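Local coordinates for protein putative Transcriptional Regulator (Rhodococcus sp., PDB 2IA2) that is a putative transcriptional regulator of the IclR family that probably binds DNA through its helix-turn-helix domain and may sense a small effector with its C-terminal domain, at residues 210-215 with 247-252; 101-106 with 227-232. All blocks are in the same frame, centred on the assembly; numbering follows the deposited sequence.

Interaction 1 (210-215 with 247-252); sequences RSMAAP and PSLRVT
Leu249 points from its helix toward the strand bearing Met212, Ala213 and Ala214, the two axes running the same way at 31° to each other and approaching to 8.3 Å. The backbones are nearest at Ala214 and Arg250, whose CA atoms are 6.5 Å apart. No hydrogen bond crosses between these segments, and the contact is apolar and buried. One methyl group does most of the work. Leu249 has CG anti to its backbone N (chi1 175°), which carries the branched end away from the helix and out toward the sheet. From there CD2 sits 3.6 Å from Met212 CG and also rests 3.4 Å from the carbonyl oxygen Met212 O, a van der Waals touch against the strand backbone. On the C-terminal side of that methyl, Ala214 CB lies 4.2 Å from Leu249 CG. Met212, modelled as selenomethionine, sets out toward the helix and then bends away. Its CG stands between the backbone N and the carbonyl carbon (chi1 61°), and further bends along the chain turn SE away from Leu249, so that CB and CG form the contact; the Met212 side chain also touches Leu241 and Leu245. Ala213 turns its methyl to the other face of the sheet, against Met150 and Val153 of helix 149-156. Leu249 also touches Val227 and Ile229 on the adjoining strand, wedging over the boundary between two neighbouring strands. At the flank, Arg250 reaches Asp196 O through NH2. Strand 209-217 lies between 199-202 and 223-232 in the antiparallel sheet of the IclR C-terminal domain, a GAF-like fold, with helix 246-264 on one face and helix 149-156 on the other.

Interaction 2 (101-106 with 227-232); sequences EKLSHK and VNISTP
Leu103 and Ile229 are closest at Leu103 CD2 and Ile229 CG1, 3.9 Å apart, with Ile229 CD1 a little farther from the leucine methyls. The leucine extends straight off its helix, CG anti to the backbone N (chi1 178°), and CD2 ends over the strand, also 4.5 Å from the backbone oxygen Asn228 O. Ile229 starts off less directly: its CB bond points across the line to the helix, and the CG1 branch, anti to the carbonyl carbon, brings the chain round to the leucine. Val227 points toward the helix without touching it. Asn228 leaves from the other face of the sheet and touches Ala213. In the next shell, Leu103 leans on Ser248 and Thr252, so it is wedged between strand 223-232 and helix 246-264. Ser104 OG hydrogen-bonds with Glu109 O and Ser111 OG, tying the end of the helix to the start of the strand that follows it. Helix 92-107 therefore packs beside helix 246-264 on one face of the six-stranded sheet, over strand 223-232, which is flanked by 110-117 and 209-217.

Overall arrangement
Interactions 1 and 2 have centres about 8 Å apart and share one apolar layer between two helices and two adjacent antiparallel strands. The strands are joined by backbone bonds, among them a probable one from Arg210 N to Thr231 O (2.7 Å). The helices are also linked by a probable hydrogen bond between Ser248 OG and Lys106 NZ (2.9 Å). On the opposite face, Ala213 CB packs 3.4 Å from Val227 O. The segments alternate along the chain, so helix 92-107 is brought against the last helix of the chain, 246-264. Both contacts lie in the GAF-like C-terminal domain, which in IclR relatives binds effectors; no ligand site is identified at either.

Interaction 1 (210-215 with 247-252)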
loop_
_atom_site.group_PDB
_atom_site.type_symbol
_atom_site.label_atom_id
_atom_site.label_comp_id
_atom_site.label_asym_id
_atom_site.label_seq_id
_atom_site.Cartn_x
_atom_site.Cartn_y
_atom_site.Cartn_z
ATOM N N ARG A 210 17.325 -23.562 -18.782
ATOM C CA ARG A 210 16.475 -24.023 -17.693
ATOM C C ARG A 210 15.893 -22.866 -16.873
ATOM O O ARG A 210 16.513 -21.833 -16.758
ATOM C CB ARG A 210 17.260 -24.929 -16.773
ATOM C CG ARG A 210 17.462 -26.308 -17.346
ATOM C CD ARG A 210 18.152 -27.187 -16.375
ATOM N NE ARG A 210 18.472 -28.445 -17.005
ATOM C CZ ARG A 210 19.577 -29.136 -16.752
ATOM N NH1 ARG A 210 20.485 -28.670 -15.883
ATOM N NH2 ARG A 210 19.762 -30.302 -17.374
ATOM N N SER A 211 14.715 -23.067 -16.293
ATOM C CA SER A 211 14.055 -22.019 -15.476
ATOM C C SER A 211 13.422 -22.690 -14.321
ATOM O O SER A 211 12.969 -23.820 -14.472
ATOM C CB SER A 211 12.948 -21.354 -16.273
ATOM O OG SER A 211 13.539 -20.636 -17.355
HETATM N N MSE A 212 13.331 -21.984 -13.189
HETATM C CA MSE A 212 12.529 -22.465 -12.056
HETATM C C MSE A 212 11.739 -21.313 -11.459
HETATM O O MSE A 212 12.248 -20.204 -11.415
HETATM C CB MSE A 212 13.413 -23.109 -10.999
HETATM C CG MSE A 212 14.452 -22.193 -10.368
HETATM SE SE MSE A 212 16.336 -22.931 -10.602
HETATM C CE MSE A 212 16.484 -22.905 -12.677
ATOM N N ALA A 213 10.512 -21.564 -11.042
ATOM C CA ALA A 213 9.623 -20.484 -10.619
ATOM C C ALA A 213 8.798 -20.868 -9.407
ATOM O O ALA A 213 8.568 -22.052 -9.143
ATOM C CB ALA A 213 8.699 -20.048 -11.774
ATOM N N ALA A 214 8.321 -19.862 -8.692
ATOM C CA ALA A 214 7.538 -20.067 -7.496
ATOM C C ALA A 214 6.407 -19.017 -7.538
ATOM O O ALA A 214 6.561 -17.947 -8.154
ATOM C CB ALA A 214 8.396 -19.844 -6.300
ATOM N N PRO A 215 5.253 -19.341 -6.946
ATOM C CA PRO A 215 4.163 -18.372 -6.851
ATOM C C PRO A 215 4.407 -17.199 -5.917
ATOM O O PRO A 215 5.071 -17.310 -4.858
ATOM C CB PRO A 215 3.000 -19.221 -6.337
ATOM C CG PRO A 215 3.709 -20.370 -5.525
ATOM C CD PRO A 215 4.864 -20.680 -6.415
ATOM N N PRO A 247 16.078 -23.125 -3.008
ATOM C CA PRO A 247 15.847 -22.609 -1.632
ATOM C C PRO A 247 15.780 -21.088 -1.546
ATOM O O PRO A 247 14.921 -20.549 -0.866
ATOM C CB PRO A 247 17.076 -23.130 -0.854
ATOM C CG PRO A 247 17.416 -24.436 -1.594
ATOM C CD PRO A 247 17.233 -24.061 -3.042
ATOM N N SER A 248 16.688 -20.407 -2.231
ATOM C CA SER A 248 16.689 -18.945 -2.245
ATOM C C SER A 248 15.490 -18.400 -2.985
ATOM O O SER A 248 14.894 -17.452 -2.541
ATOM C CB SER A 248 17.992 -18.428 -2.883
ATOM O OG SER A 248 19.061 -18.822 -2.074
ATOM N N LEU A 249 15.152 -19.011 -4.124
ATOM C CA LEU A 249 13.957 -18.624 -4.890
ATOM C C LEU A 249 12.684 -18.663 -3.994
ATOM O O LEU A 249 11.874 -17.738 -4.003
ATOM C CB LEU A 249 13.837 -19.528 -6.125
ATOM C CG LEU A 249 12.544 -19.302 -6.941
ATOM C CD1 LEU A 249 12.515 -17.921 -7.513
ATOM C CD2 LEU A 249 12.416 -20.314 -8.031
ATOM N N ARG A 250 12.535 -19.712 -3.172
ATOM C CA ARG A 250 11.391 -19.815 -2.257
ATOM C C ARG A 250 11.328 -18.684 -1.261
ATOM O O ARG A 250 10.245 -18.120 -0.983
ATOM C CB ARG A 250 11.382 -21.174 -1.521
ATOM C CG ARG A 250 10.803 -22.309 -2.338
ATOM C CD ARG A 250 10.791 -23.588 -1.453
ATOM N NE ARG A 250 10.585 -24.831 -2.200
ATOM C CZ ARG A 250 9.376 -25.316 -2.496
ATOM N NH1 ARG A 250 8.265 -24.659 -2.126
ATOM N NH2 ARG A 250 9.269 -26.446 -3.187
ATOM N N VAL A 251 12.490 -18.335 -0.713
ATOM C CA VAL A 251 12.567 -17.262 0.276
ATOM C C VAL A 251 12.260 -15.906 -0.376
ATOM O O VAL A 251 11.589 -15.083 0.212
ATOM C CB VAL A 251 13.918 -17.279 1.032
ATOM C CG1 VAL A 251 14.027 -16.083 1.956
ATOM C CG2 VAL A 251 14.046 -18.589 1.909
ATOM N N THR A 252 12.715 -15.694 -1.608
ATOM C CA THR A 252 12.453 -14.454 -2.311
ATOM C C THR A 252 10.967 -14.314 -2.566
ATOM O O THR A 252 10.421 -13.262 -2.351
ATOM C CB THR A 252 13.266 -14.431 -3.647
ATOM O OG1 THR A 252 14.646 -14.414 -3.309
ATOM C CG2 THR A 252 12.952 -13.188 -4.485
#

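Interaction 2 (101-106 with 227-232)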
loop_
_atom_site.group_PDB
_atom_site.type_symbol
_atom_site.label_atom_id
_atom_site.label_comp_id
_atom_site.label_asym_id
_atom_site.label_seq_id
_atom_site.Cartn_x
_atom_site.Cartn_y
_atom_site.Cartn_z
ATOM N N GLU A 101 16.869 -7.958 -6.925
ATOM C CA GLU A 101 18.257 -7.512 -6.930
ATOM C C GLU A 101 19.053 -8.317 -5.931
ATOM O O GLU A 101 20.140 -8.765 -6.263
ATOM C CB GLU A 101 18.433 -6.030 -6.615
ATOM C CG GLU A 101 17.930 -5.080 -7.683
ATOM C CD GLU A 101 18.805 -5.038 -8.958
ATOM O OE1 GLU A 101 20.017 -5.451 -8.980
ATOM O OE2 GLU A 101 18.233 -4.572 -9.969
ATOM N N LYS A 102 18.517 -8.525 -4.726
ATOM C CA LYS A 102 19.181 -9.355 -3.704
ATOM C C LYS A 102 19.348 -10.792 -4.169
ATOM O O LYS A 102 20.418 -11.354 -4.011
ATOM C CB LYS A 102 18.479 -9.295 -2.329
ATOM C CG LYS A 102 18.455 -7.857 -1.742
ATOM C CD LYS A 102 17.634 -7.632 -0.417
ATOM C CE LYS A 102 17.082 -6.140 -0.280
ATOM N NZ LYS A 102 15.503 -5.938 -0.379
ATOM N N LEU A 103 18.310 -11.377 -4.755
ATOM C CA LEU A 103 18.361 -12.759 -5.207
ATOM C C LEU A 103 19.453 -12.906 -6.282
ATOM O O LEU A 103 20.358 -13.698 -6.155
ATOM C CB LEU A 103 16.987 -13.207 -5.761
ATOM C CG LEU A 103 16.949 -14.643 -6.323
ATOM C CD1 LEU A 103 17.457 -15.699 -5.242
ATOM C CD2 LEU A 103 15.578 -15.050 -6.890
ATOM N N SER A 104 19.351 -12.123 -7.342
ATOM C CA SER A 104 20.329 -12.155 -8.421
ATOM C C SER A 104 21.760 -11.973 -7.978
ATOM O O SER A 104 22.671 -12.631 -8.497
ATOM C CB SER A 104 19.963 -11.214 -9.545
ATOM O OG SER A 104 18.998 -11.864 -10.398
ATOM N N HIS A 105 21.958 -11.113 -6.999
ATOM C CA HIS A 105 23.295 -10.840 -6.494
ATOM C C HIS A 105 23.778 -11.997 -5.652
ATOM O O HIS A 105 24.976 -12.263 -5.614
ATOM C CB HIS A 105 23.363 -9.540 -5.681
ATOM C CG HIS A 105 24.722 -9.283 -5.114
ATOM N ND1 HIS A 105 25.815 -8.967 -5.905
ATOM C CD2 HIS A 105 25.194 -9.382 -3.842
ATOM C CE1 HIS A 105 26.895 -8.867 -5.144
ATOM N NE2 HIS A 105 26.543 -9.104 -3.887
ATOM N N LYS A 106 22.863 -12.692 -4.984
ATOM C CA LYS A 106 23.230 -13.852 -4.179
ATOM C C LYS A 106 23.642 -15.080 -5.033
ATOM O O LYS A 106 24.643 -15.705 -4.760
ATOM C CB LYS A 106 22.083 -14.223 -3.223
ATOM C CG LYS A 106 22.442 -15.337 -2.306
ATOM C CD LYS A 106 21.226 -15.825 -1.641
ATOM C CE LYS A 106 21.615 -16.702 -0.491
ATOM N NZ LYS A 106 20.388 -17.360 0.051
ATOM N N VAL A 227 7.753 -15.635 -9.625
ATOM C CA VAL A 227 9.142 -15.164 -9.658
ATOM C C VAL A 227 9.995 -16.352 -10.154
ATOM O O VAL A 227 9.685 -17.466 -9.831
ATOM C CB VAL A 227 9.582 -14.662 -8.240
ATOM C CG1 VAL A 227 9.273 -15.724 -7.135
ATOM C CG2 VAL A 227 11.054 -14.235 -8.224
ATOM N N ASN A 228 11.032 -16.104 -10.953
ATOM C CA ASN A 228 11.888 -17.171 -11.430
ATOM C C ASN A 228 13.360 -16.885 -11.258
ATOM O O ASN A 228 13.753 -15.770 -10.893
ATOM C CB ASN A 228 11.541 -17.575 -12.900
ATOM C CG ASN A 228 12.324 -16.810 -13.961
ATOM O OD1 ASN A 228 13.060 -15.876 -13.649
ATOM N ND2 ASN A 228 12.170 -17.213 -15.243
ATOM N N ILE A 229 14.157 -17.935 -11.466
ATOM C CA ILE A 229 15.573 -17.834 -11.795
ATOM C C ILE A 229 15.673 -18.543 -13.147
ATOM O O ILE A 229 15.073 -19.579 -13.325
ATOM C CB ILE A 229 16.456 -18.598 -10.785
ATOM C CG1 ILE A 229 16.376 -17.953 -9.391
ATOM C CG2 ILE A 229 17.916 -18.660 -11.281
ATOM C CD1 ILE A 229 16.887 -18.837 -8.260
ATOM N N SER A 230 16.414 -17.986 -14.100
ATOM C CA SER A 230 16.596 -18.650 -15.383
ATOM C C SER A 230 18.089 -18.840 -15.615
ATOM O O SER A 230 18.898 -17.943 -15.312
ATOM C CB SER A 230 15.982 -17.797 -16.516
ATOM O OG SER A 230 15.853 -18.553 -17.725
ATOM N N THR A 231 18.467 -19.994 -16.172
ATOM C CA THR A 231 19.900 -20.337 -16.305
ATOM C C THR A 231 20.201 -21.318 -17.434
ATOM O O THR A 231 19.363 -22.187 -17.745
ATOM C CB THR A 231 20.467 -20.857 -14.941
ATOM O OG1 THR A 231 21.890 -20.818 -14.985
ATOM C CG2 THR A 231 19.981 -22.267 -14.609
ATOM N N PRO A 232 21.380 -21.182 -18.081
ATOM C CA PRO A 232 21.771 -22.239 -19.031
ATOM C C PRO A 232 21.819 -23.590 -18.352
ATOM O O PRO A 232 22.245 -23.699 -17.210
ATOM C CB PRO A 232 23.192 -21.807 -19.504
ATOM C CG PRO A 232 23.109 -20.301 -19.399
ATOM C CD PRO A 232 22.380 -20.098 -18.061
#